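Local coordinates for protein cytochrome c, putative (Shewanella oneidensis, PDB 1SP3) that carries eight c-type hemes and probably acts as a respiratory oxidoreductase that reduces tetrathionate, at residues 134-139 with 176-181; 158-163 with 241-246; 301-306 with 341-346; 336-341 with 388-393. All blocks are in the same frame, centred on the assembly; numbering follows the deposited sequence.

In the fold
Contacts 1 and 2 lie among the hemes, their centres about 14 Å apart; their segments alternate along the chain, and they touch where Arg136 of contact 1 bonds Ala162 O and, weakly, Met161 O of contact 2. Contacts 3 and 4 follow later in the sequence, with centres about 7 Å apart; they share Lys341, interleave likewise, and meet on one mixed sheet, in which strand 325-339 neighbours strands 344-345 and 387-397. Contact 1 is about 42 Å from contact 3, centre to centre, across the middle of the chain. The protein thus combines loop-rich heme packing with a beta region, and segment 241-246 of contact 2 leads into that sheet.

Contact 1: 134-139 with 176-181; sequences PVRDNC and GNNFQC. With HEC (heme c), chain F.
Arg136 meets segment 176-181 through both its backbone and its guanidinium. NH1 donates to Phe179 O (2.8 Å, 155° at the hydrogen); this oxygen lies close to the guanidinium plane, although the donor stands well above the plane of the carbonyl. Arg136 N, at the start of helix 136-143, gives its hydrogen to Gln180 OE1 (2.9 Å). A bend at chi2 of Gln180 (-52°) brings the amide back over a guanidinium face, the two planes only 19° apart, with Gln180 NE2 3.6 Å from Arg136 NH1. Behind these polar groups, Cys139 SG and Cys181 SG approach to 3.6 Å without forming a disulfide, because each is the first cysteine of a CXXCH heme-binding motif: Cys139 SG is bonded to heme CAB (1.9 Å), and Cys181 holds a second heme. Cys181 CB also packs on methyl CMB of the first heme (3.7 Å), so the contact brings two heme attachment sites side by side. Val135 is at the N-cap of the helix, and its N donates to Asn138 OD1 (2.8 Å) on a lone pair in the carbonyl plane. Further out, Arg136 NH2 bonds Ala162 O; an alanine in place of Arg136 would probably leave Phe179 O and Ala162 O without these donors and uncover the amide of Gln180.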
# COMPACT_ATOMS: atom_id res chain seq x y z
N PRO A 134 -10.64 -16.97 5.15
CA PRO A 134 -9.97 -16.26 4.03
C PRO A 134 -8.75 -17.07 3.54
O PRO A 134 -8.01 -17.68 4.38
CB PRO A 134 -9.40 -14.96 4.70
CG PRO A 134 -10.45 -14.73 6.02
CD PRO A 134 -10.69 -16.20 6.41
N VAL A 135 -8.51 -17.01 2.23
CA VAL A 135 -7.23 -17.46 1.63
C VAL A 135 -6.53 -16.31 0.96
O VAL A 135 -7.09 -15.17 0.92
CB VAL A 135 -7.48 -18.57 0.62
CG1 VAL A 135 -8.12 -19.73 1.34
CG2 VAL A 135 -8.33 -18.08 -0.64
N ARG A 136 -5.32 -16.52 0.44
CA ARG A 136 -4.62 -15.38 -0.19
C ARG A 136 -5.48 -14.56 -1.14
O ARG A 136 -5.45 -13.29 -1.15
CB ARG A 136 -3.34 -15.84 -0.86
CG ARG A 136 -2.30 -16.44 0.13
CD ARG A 136 -1.06 -16.98 -0.61
NE ARG A 136 -1.40 -17.98 -1.64
CZ ARG A 136 -1.46 -19.32 -1.45
NH1 ARG A 136 -1.21 -19.82 -0.24
NH2 ARG A 136 -1.82 -20.15 -2.47
N ASP A 137 -6.31 -15.25 -1.90
CA ASP A 137 -7.11 -14.54 -2.93
C ASP A 137 -8.15 -13.59 -2.32
O ASP A 137 -8.61 -12.64 -2.98
CB ASP A 137 -7.72 -15.52 -3.94
CG ASP A 137 -7.76 -14.94 -5.37
OD1 ASP A 137 -6.80 -14.21 -5.78
OD2 ASP A 137 -8.72 -15.11 -6.17
N ASN A 138 -8.58 -13.82 -1.08
CA ASN A 138 -9.52 -12.89 -0.49
C ASN A 138 -8.78 -11.58 -0.15
O ASN A 138 -9.26 -10.51 -0.51
CB ASN A 138 -10.19 -13.47 0.74
CG ASN A 138 -11.01 -14.71 0.44
OD1 ASN A 138 -10.57 -15.85 0.71
ND2 ASN A 138 -12.24 -14.49 -0.07
N CYS A 139 -7.64 -11.65 0.53
CA CYS A 139 -6.88 -10.45 0.89
C CYS A 139 -6.55 -9.74 -0.39
O CYS A 139 -6.67 -8.57 -0.43
CB CYS A 139 -5.58 -10.79 1.67
SG CYS A 139 -6.01 -11.87 3.04
N GLY A 176 4.43 -25.71 -1.93
CA GLY A 176 5.31 -25.93 -0.81
C GLY A 176 4.72 -25.50 0.51
O GLY A 176 3.72 -26.07 1.01
N ASN A 177 5.35 -24.50 1.13
CA ASN A 177 4.83 -24.05 2.43
C ASN A 177 3.38 -23.56 2.34
O ASN A 177 2.68 -23.70 3.33
CB ASN A 177 5.70 -23.00 3.13
CG ASN A 177 7.04 -23.52 3.57
OD1 ASN A 177 7.16 -24.63 4.12
ND2 ASN A 177 8.07 -22.72 3.33
N ASN A 178 2.94 -23.01 1.20
CA ASN A 178 1.56 -22.70 1.00
C ASN A 178 0.92 -21.83 2.11
O ASN A 178 -0.25 -22.06 2.56
CB ASN A 178 0.79 -24.03 0.88
CG ASN A 178 -0.62 -23.82 0.44
OD1 ASN A 178 -1.51 -24.62 0.79
ND2 ASN A 178 -0.86 -22.74 -0.31
N PHE A 179 1.67 -20.86 2.60
CA PHE A 179 1.09 -20.05 3.68
C PHE A 179 -0.09 -19.22 3.16
O PHE A 179 -0.01 -18.69 2.05
CB PHE A 179 2.08 -19.05 4.23
CG PHE A 179 3.10 -19.61 5.17
CD1 PHE A 179 3.19 -20.98 5.43
CD2 PHE A 179 4.01 -18.74 5.76
CE1 PHE A 179 4.15 -21.46 6.28
CE2 PHE A 179 4.98 -19.21 6.58
CZ PHE A 179 5.02 -20.59 6.87
N GLN A 180 -1.14 -19.09 3.96
CA GLN A 180 -2.13 -18.02 3.72
C GLN A 180 -1.61 -16.77 4.39
O GLN A 180 -0.74 -16.93 5.26
CB GLN A 180 -3.50 -18.38 4.37
CG GLN A 180 -4.02 -19.79 3.87
CD GLN A 180 -4.05 -19.91 2.35
OE1 GLN A 180 -4.25 -18.90 1.61
NE2 GLN A 180 -3.88 -21.11 1.87
N CYS A 181 -2.17 -15.57 4.10
CA CYS A 181 -1.62 -14.35 4.63
C CYS A 181 -1.62 -14.32 6.14
O CYS A 181 -0.62 -13.88 6.73
CB CYS A 181 -2.41 -13.15 4.14
SG CYS A 181 -2.70 -13.06 2.37
FE HEC F . -5.87 -5.22 4.10
CHA HEC F . -4.19 -2.53 5.27
CHB HEC F . -3.64 -7.25 5.71
CHC HEC F . -7.86 -7.89 3.42
CHD HEC F . -7.82 -3.14 2.22
NA HEC F . -4.23 -4.95 5.26
C1A HEC F . -3.67 -3.77 5.57
C2A HEC F . -2.54 -3.96 6.44
C3A HEC F . -2.40 -5.27 6.59
C4A HEC F . -3.44 -5.92 5.84
CMA HEC F . -1.23 -5.97 7.36
CAA HEC F . -1.61 -2.78 6.98
CBA HEC F . -1.94 -2.34 8.41
CGA HEC F . -2.85 -1.14 8.38
O1A HEC F . -3.57 -0.89 9.40
O2A HEC F . -2.79 -0.36 7.38
NB HEC F . -5.74 -7.21 4.49
C1B HEC F . -4.76 -7.84 5.16
C2B HEC F . -4.99 -9.26 5.12
C3B HEC F . -6.13 -9.46 4.46
C4B HEC F . -6.64 -8.16 4.08
CMB HEC F . -3.96 -10.22 5.77
CAB HEC F . -6.95 -10.78 4.27
CBB HEC F . -7.27 -11.44 5.44
NC HEC F . -7.50 -5.49 3.05
C1C HEC F . -8.20 -6.69 2.87
C2C HEC F . -9.26 -6.45 1.93
C3C HEC F . -9.25 -5.14 1.65
C4C HEC F . -8.16 -4.49 2.31
CMC HEC F . -10.23 -7.50 1.35
CAC HEC F . -10.26 -4.50 0.70
CBC HEC F . -11.62 -4.54 1.01
ND HEC F . -5.94 -3.18 3.72
C1D HEC F . -6.85 -2.50 2.93
C2D HEC F . -6.68 -1.09 3.04
C3D HEC F . -5.60 -0.92 4.05
C4D HEC F . -5.19 -2.26 4.41
CMD HEC F . -7.40 0.11 2.36
CAD HEC F . -5.01 0.42 4.58
CBD HEC F . -5.84 0.63 5.83
CGD HEC F . -5.46 1.97 6.47
O1D HEC F . -4.41 1.98 7.16
O2D HEC F . -6.15 3.02 6.31

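Contact 2: 158-163 with 241-246; sequences DSSMAY and AKNEPT
Ser160 OG is held by two groups: it donates to Asp158 OD1 (2.7 Å) and receives a weak, bent bond from Asn243 ND2 (3.4 Å, 128° at the hydrogen). The hydroxyl meets OD1 on its syn side. Asn243 ND2 has its stronger partner in Thr168 OG1, and with CG beside the backbone N (chi1 -61°) the amide nitrogen reaches Ser160 OG while CB rests 3.6 Å from Asp158 OD2. The contact joins two loops at the surface. Segment 158-163 is largely a 3-10 turn within the long connection between heme-bearing helices 136-143 and 181-184; segment 241-246 leads from helix 232-236 into strand 246-251. Met161 N closes the turn on Asp158 O (2.8 Å). At the second carboxylate oxygen of Asp158, OD2, two acidic groups crowd. Glu244 OE1 comes within 3.4 Å of Asp158 OD2, the carboxylate planes 62° apart; two such acceptors would repel if both are charged, and may raise the proton affinity of one. Ser159 OG lies close to the same Glu244 OE1, but at an angle too poor for a hydrogen bond.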
# COMPACT_ATOMS: atom_id res chain seq x y z
N ASP A 158 1.54 -9.54 -6.00
CA ASP A 158 1.01 -9.52 -7.35
C ASP A 158 -0.18 -10.52 -7.50
O ASP A 158 -0.44 -11.31 -6.57
CB ASP A 158 2.18 -9.60 -8.37
CG ASP A 158 2.42 -10.99 -8.96
OD1 ASP A 158 2.68 -12.01 -8.25
OD2 ASP A 158 2.43 -11.16 -10.23
N SER A 159 -0.89 -10.46 -8.64
CA SER A 159 -2.03 -11.35 -8.89
C SER A 159 -1.64 -12.82 -8.83
O SER A 159 -2.47 -13.67 -8.58
CB SER A 159 -2.66 -11.10 -10.26
OG SER A 159 -1.66 -10.52 -11.09
N SER A 160 -0.38 -13.11 -9.06
CA SER A 160 0.06 -14.48 -9.00
C SER A 160 0.26 -14.98 -7.55
O SER A 160 0.51 -16.16 -7.36
CB SER A 160 1.39 -14.59 -9.69
OG SER A 160 2.37 -14.69 -8.68
N MET A 161 0.18 -14.09 -6.54
CA MET A 161 0.31 -14.49 -5.14
C MET A 161 -0.95 -15.23 -4.76
O MET A 161 -1.02 -15.77 -3.66
CB MET A 161 0.46 -13.30 -4.15
CG MET A 161 1.70 -12.39 -4.23
SD MET A 161 3.26 -13.20 -3.90
CE MET A 161 3.90 -12.18 -2.81
N ALA A 162 -1.95 -15.28 -5.64
CA ALA A 162 -3.06 -16.18 -5.38
C ALA A 162 -2.65 -17.67 -5.23
O ALA A 162 -3.23 -18.40 -4.39
CB ALA A 162 -4.14 -16.06 -6.52
N TYR A 163 -1.76 -18.15 -6.11
CA TYR A 163 -1.23 -19.53 -6.05
C TYR A 163 0.18 -19.43 -6.60
O TYR A 163 0.38 -19.79 -7.74
CB TYR A 163 -2.05 -20.52 -6.93
CG TYR A 163 -3.46 -20.70 -6.44
CD1 TYR A 163 -4.49 -19.83 -6.86
CD2 TYR A 163 -3.75 -21.71 -5.51
CE1 TYR A 163 -5.79 -19.97 -6.35
CE2 TYR A 163 -5.04 -21.86 -5.00
CZ TYR A 163 -6.03 -20.99 -5.43
OH TYR A 163 -7.26 -21.18 -4.91
N ALA A 241 8.22 -7.20 -8.15
CA ALA A 241 7.59 -7.19 -9.49
C ALA A 241 8.26 -8.30 -10.34
O ALA A 241 8.69 -8.09 -11.45
CB ALA A 241 7.74 -5.80 -10.17
N LYS A 242 8.41 -9.46 -9.77
CA LYS A 242 9.07 -10.56 -10.44
C LYS A 242 8.32 -11.02 -11.67
O LYS A 242 8.95 -11.47 -12.61
CB LYS A 242 9.18 -11.70 -9.45
CG LYS A 242 10.30 -11.61 -8.48
CD LYS A 242 10.10 -12.75 -7.40
CE LYS A 242 11.23 -12.71 -6.43
NZ LYS A 242 11.18 -13.82 -5.43
N ASN A 243 6.98 -10.97 -11.67
CA ASN A 243 6.18 -11.67 -12.69
C ASN A 243 5.46 -10.75 -13.67
O ASN A 243 5.03 -11.20 -14.72
CB ASN A 243 5.19 -12.65 -12.06
CG ASN A 243 5.90 -13.72 -11.25
OD1 ASN A 243 6.94 -14.25 -11.67
ND2 ASN A 243 5.42 -13.98 -10.05
N GLU A 244 5.36 -9.48 -13.29
CA GLU A 244 4.46 -8.50 -13.89
C GLU A 244 5.06 -7.06 -13.62
O GLU A 244 5.39 -6.78 -12.48
CB GLU A 244 3.17 -8.63 -13.11
CG GLU A 244 1.90 -8.11 -13.75
CD GLU A 244 0.74 -9.02 -13.40
OE1 GLU A 244 0.47 -9.20 -12.15
OE2 GLU A 244 0.14 -9.60 -14.36
N PRO A 245 5.05 -6.16 -14.61
CA PRO A 245 5.55 -4.77 -14.46
C PRO A 245 4.80 -4.02 -13.38
O PRO A 245 3.62 -4.26 -13.29
CB PRO A 245 5.27 -4.13 -15.85
CG PRO A 245 5.17 -5.31 -16.80
CD PRO A 245 4.51 -6.40 -15.97
N THR A 246 5.48 -3.15 -12.62
CA THR A 246 4.88 -2.17 -11.71
C THR A 246 5.18 -0.82 -12.23
O THR A 246 6.23 -0.59 -12.92
CB THR A 246 5.60 -2.01 -10.35
OG1 THR A 246 6.93 -2.57 -10.38
CG2 THR A 246 4.88 -2.52 -9.31

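Contact 3: 301-306 with 341-346; sequences GDKMDS and KLNIFI
Met304 curls over Asn343 and onto the ring of Phe345. Its CB lies 4.0 Å from Asn343 O. With CG wedged between the backbone N and the carbonyl carbon (chi1 36°), that methylene comes closer to the same oxygen and also rests on the ring, 3.8 Å from Phe345 CE1. The sulfur lies against the Asn343 carbonyl, Met304 SD 3.2 Å from Asn343 O, and sits above the ring face at a distance, 4.7 Å from the Phe345 centroid and just 8° off the normal. Further bends at chi2 and chi3 bring methyl CE over the face as a CH-pi contact, 4.2 Å from the Phe345 centroid and offset toward the rim. Backbone bonding fixes the root of this side chain: Met304 N donates to Asn343 O (2.6 Å), which also receives the CA-H of Lys303. At the start of the loop, Ile344 CG2 fits against two carbonyls, that of Gly301 and, 3.3 Å away, Asp302 O. A water bonded to Asn343 OD1 (2.9 Å) links that amide with the backbone of Ser306. Tyr298 adds an edge-to-face partner for Phe345, and its OH bonds both Asp302 O and Phe345 N. The result is a Met-aromatic contact by which the loop between strands 295-297 and 310-315 packs on short strand 344-345, the return strand of a hairpin with 325-339 in the mixed sheet.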
# COMPACT_ATOMS: atom_id res chain seq x y z
N GLY A 301 -2.23 20.02 3.51
CA GLY A 301 -1.94 21.34 4.00
C GLY A 301 -0.49 21.69 4.28
O GLY A 301 -0.26 22.84 4.52
N ASP A 302 0.46 20.73 4.28
CA ASP A 302 1.86 21.01 4.59
C ASP A 302 2.40 21.91 3.48
O ASP A 302 2.07 21.70 2.33
CB ASP A 302 2.68 19.73 4.50
CG ASP A 302 2.53 18.83 5.72
OD1 ASP A 302 1.70 19.10 6.60
OD2 ASP A 302 3.27 17.84 5.89
N LYS A 303 3.23 22.91 3.80
CA LYS A 303 3.89 23.63 2.72
C LYS A 303 4.93 22.75 2.00
O LYS A 303 5.51 21.83 2.57
CB LYS A 303 4.56 24.92 3.25
CG LYS A 303 3.48 25.99 3.63
CD LYS A 303 3.43 27.19 2.68
CE LYS A 303 4.78 27.97 2.71
NZ LYS A 303 4.87 29.16 1.73
N MET A 304 5.21 23.06 0.74
CA MET A 304 6.24 22.29 0.08
C MET A 304 7.00 23.28 -0.79
O MET A 304 6.57 24.44 -0.92
CB MET A 304 5.64 21.10 -0.69
CG MET A 304 4.31 21.30 -1.35
SD MET A 304 4.36 22.51 -2.76
CE MET A 304 5.05 21.70 -4.14
N ASP A 305 8.04 22.78 -1.44
CA ASP A 305 8.86 23.58 -2.32
C ASP A 305 8.99 22.90 -3.69
O ASP A 305 9.57 21.80 -3.82
CB ASP A 305 10.24 23.77 -1.71
CG ASP A 305 11.24 24.41 -2.68
OD1 ASP A 305 10.88 24.97 -3.75
OD2 ASP A 305 12.44 24.35 -2.43
N SER A 306 8.41 23.55 -4.71
CA SER A 306 8.44 22.97 -6.04
C SER A 306 9.76 23.01 -6.76
O SER A 306 9.81 22.44 -7.83
CB SER A 306 7.42 23.61 -6.97
OG SER A 306 7.51 25.00 -6.97
N LYS A 341 -0.01 29.33 -5.50
CA LYS A 341 0.04 30.40 -4.50
C LYS A 341 0.23 29.96 -3.06
O LYS A 341 0.98 30.58 -2.32
CB LYS A 341 -1.18 31.32 -4.61
CG LYS A 341 -1.06 32.33 -5.81
CD LYS A 341 0.10 33.33 -5.65
CE LYS A 341 -0.35 34.82 -5.88
NZ LYS A 341 -1.60 35.00 -6.75
N LEU A 342 -0.48 28.93 -2.62
CA LEU A 342 -0.23 28.47 -1.28
C LEU A 342 0.94 27.53 -1.54
O LEU A 342 1.17 27.04 -2.67
CB LEU A 342 -1.49 27.75 -0.72
CG LEU A 342 -2.80 28.53 -0.91
CD1 LEU A 342 -3.97 27.53 -1.06
CD2 LEU A 342 -3.03 29.52 0.31
N ASN A 343 1.81 27.21 -0.66
CA ASN A 343 2.69 26.26 -1.49
C ASN A 343 2.40 24.80 -1.09
O ASN A 343 3.16 24.25 -0.38
CB ASN A 343 4.20 26.65 -1.49
CG ASN A 343 4.59 27.60 -2.64
OD1 ASN A 343 4.60 27.23 -3.82
ND2 ASN A 343 4.91 28.82 -2.30
N ILE A 344 1.22 24.28 -1.43
CA ILE A 344 0.73 22.97 -0.97
C ILE A 344 0.22 22.07 -2.07
O ILE A 344 -0.35 22.56 -3.09
CB ILE A 344 -0.44 23.08 0.07
CG1 ILE A 344 -1.74 23.55 -0.63
CG2 ILE A 344 -0.07 24.00 1.20
CD1 ILE A 344 -2.91 23.62 0.31
N PHE A 345 0.35 20.75 -1.86
CA PHE A 345 -0.26 19.82 -2.84
C PHE A 345 -1.77 19.84 -2.74
O PHE A 345 -2.32 19.93 -1.62
CB PHE A 345 0.31 18.39 -2.62
CG PHE A 345 1.70 18.23 -3.19
CD1 PHE A 345 2.78 17.91 -2.35
CD2 PHE A 345 1.93 18.39 -4.55
CE1 PHE A 345 4.03 17.78 -2.86
CE2 PHE A 345 3.22 18.22 -5.09
CZ PHE A 345 4.25 17.94 -4.22
N ILE A 346 -2.41 19.74 -3.88
CA ILE A 346 -3.84 19.75 -4.01
C ILE A 346 -4.36 18.35 -4.12
O ILE A 346 -3.68 17.53 -4.69
CB ILE A 346 -4.19 20.44 -5.30
CG1 ILE A 346 -3.82 21.92 -5.15
CG2 ILE A 346 -5.68 20.11 -5.76
CD1 ILE A 346 -3.99 22.72 -6.50
O HOH W 1 -1.62 19.59 0.69
O HOH W 2 6.93 25.56 -4.21

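Contact 4: 336-341 with 388-393; sequences QIYDKK and DFAATE
Antiparallel strands 325-339 and 387-397 pair here as neighbours in the mixed sheet, strongly twisted, their local axes 119° apart. Gln336 with Ala390 and Tyr338 with Asp388 are hydrogen-bonded pairs, each closed by two nearly straight N-H...O bonds. Between them Ile337 and Phe389 form a non-hydrogen-bonded pair, their CA atoms 4.5 Å apart, and on that face Phe389 CE2 touches Ile337 CB (4.0 Å). The Phe389 ring also makes an edge-to-face contact with Trp362. The other face carries Tyr338. Its chi1 of 86° puts the ring in the crowded position between backbone N and carbonyl carbon, leaning across the neighbouring strand: Tyr338 CD2 meets Ala390 CB at 3.6 Å, and Tyr338 CE2 meets Asp388 CB at 3.6 Å. The Asp388 side chain runs alongside, its carboxylate only 12° from the plane of the ring. A water near the ring plane bonds Tyr338 OH (2.7 Å) and donates to Asp388 OD2 (3.3 Å); the hydroxyl is also bonded to Ser306 OG. A leucine in place of Tyr338 is likely to leave Ser306 and that water without their shared partner and open a gap beside Asp388 CB. At the Gln336 end, a second water donates to Gln336 OE1 (2.7 Å) and hydrogen-bonds Thr392 OG1 (2.7 Å), the latter oxygen also receiving Asn62 ND2.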
# COMPACT_ATOMS: atom_id res chain seq x y z
N GLN A 336 2.92 15.95 -9.67
CA GLN A 336 1.50 16.09 -9.38
C GLN A 336 1.12 17.51 -8.99
O GLN A 336 1.97 18.38 -8.77
CB GLN A 336 1.11 15.08 -8.31
CG GLN A 336 1.52 15.50 -6.89
CD GLN A 336 1.37 14.31 -5.92
OE1 GLN A 336 2.14 13.32 -5.95
NE2 GLN A 336 0.42 14.43 -5.08
N ILE A 337 -0.16 17.75 -8.92
CA ILE A 337 -0.68 19.10 -8.92
C ILE A 337 -0.62 19.77 -7.55
O ILE A 337 -0.91 19.18 -6.53
CB ILE A 337 -2.15 19.09 -9.46
CG1 ILE A 337 -2.70 20.54 -9.61
CG2 ILE A 337 -3.08 18.18 -8.58
CD1 ILE A 337 -4.13 20.65 -10.29
N TYR A 338 -0.17 21.03 -7.56
CA TYR A 338 -0.03 21.83 -6.38
C TYR A 338 -0.58 23.26 -6.59
O TYR A 338 -0.64 23.78 -7.69
CB TYR A 338 1.44 21.81 -5.83
CG TYR A 338 2.39 22.81 -6.43
CD1 TYR A 338 2.62 24.07 -5.84
CD2 TYR A 338 3.09 22.50 -7.60
CE1 TYR A 338 3.53 25.02 -6.44
CE2 TYR A 338 3.98 23.40 -8.18
CZ TYR A 338 4.19 24.65 -7.62
OH TYR A 338 5.10 25.48 -8.26
N ASP A 339 -1.03 23.87 -5.52
CA ASP A 339 -1.51 25.25 -5.53
C ASP A 339 -0.33 26.23 -5.61
O ASP A 339 0.47 26.33 -4.68
CB ASP A 339 -2.26 25.49 -4.23
CG ASP A 339 -3.01 26.80 -4.23
OD1 ASP A 339 -2.35 27.89 -4.31
OD2 ASP A 339 -4.25 26.79 -4.10
N LYS A 340 -0.25 26.95 -6.72
CA LYS A 340 0.94 27.76 -7.06
C LYS A 340 1.10 28.93 -6.12
O LYS A 340 2.20 29.44 -5.95
CB LYS A 340 0.86 28.29 -8.50
CG LYS A 340 2.03 29.13 -8.88
CD LYS A 340 2.82 28.50 -10.02
CE LYS A 340 3.54 29.53 -10.96
NZ LYS A 340 2.87 30.88 -11.16
N LYS A 341 -0.01 29.33 -5.50
CA LYS A 341 0.04 30.40 -4.50
C LYS A 341 0.23 29.96 -3.06
O LYS A 341 0.98 30.58 -2.32
CB LYS A 341 -1.18 31.32 -4.61
CG LYS A 341 -1.06 32.33 -5.81
CD LYS A 341 0.10 33.33 -5.65
CE LYS A 341 -0.35 34.82 -5.88
NZ LYS A 341 -1.60 35.00 -6.75
N ASP A 388 0.09 24.50 -10.42
CA ASP A 388 1.23 24.00 -11.21
C ASP A 388 1.49 22.48 -10.90
O ASP A 388 0.66 21.81 -10.20
CB ASP A 388 2.42 24.95 -10.99
CG ASP A 388 3.39 24.88 -12.10
OD1 ASP A 388 3.34 23.92 -12.95
OD2 ASP A 388 4.24 25.74 -12.23
N PHE A 389 2.59 21.92 -11.42
CA PHE A 389 2.97 20.54 -11.12
C PHE A 389 4.36 20.46 -10.43
O PHE A 389 5.28 21.16 -10.85
CB PHE A 389 2.93 19.69 -12.37
CG PHE A 389 1.55 19.51 -12.94
CD1 PHE A 389 1.03 20.42 -13.92
CD2 PHE A 389 0.70 18.47 -12.46
CE1 PHE A 389 -0.27 20.24 -14.45
CE2 PHE A 389 -0.55 18.28 -12.99
CZ PHE A 389 -1.06 19.21 -13.98
N ALA A 390 4.49 19.68 -9.38
CA ALA A 390 5.79 19.49 -8.72
C ALA A 390 6.22 18.05 -8.53
O ALA A 390 5.36 17.17 -8.36
CB ALA A 390 5.81 20.21 -7.36
N ALA A 391 7.53 17.81 -8.44
CA ALA A 391 8.10 16.45 -8.37
C ALA A 391 8.02 15.86 -7.01
O ALA A 391 8.11 16.60 -6.03
CB ALA A 391 9.54 16.37 -8.95
N THR A 392 7.78 14.53 -6.95
CA THR A 392 7.66 13.82 -5.67
C THR A 392 8.31 12.49 -5.74
O THR A 392 8.63 12.02 -6.81
CB THR A 392 6.19 13.50 -5.32
OG1 THR A 392 5.70 12.56 -6.28
CG2 THR A 392 5.25 14.78 -5.45
N GLU A 393 8.57 11.91 -4.56
CA GLU A 393 8.95 10.52 -4.45
C GLU A 393 8.22 9.97 -3.27
O GLU A 393 7.88 10.73 -2.31
CB GLU A 393 10.48 10.34 -4.37
CG GLU A 393 11.18 10.52 -3.00
CD GLU A 393 12.68 10.24 -3.14
OE1 GLU A 393 13.17 10.27 -4.28
OE2 GLU A 393 13.35 9.91 -2.16
O HOH W 3 3.78 13.13 -8.05
O HOH W 4 6.80 24.97 -10.36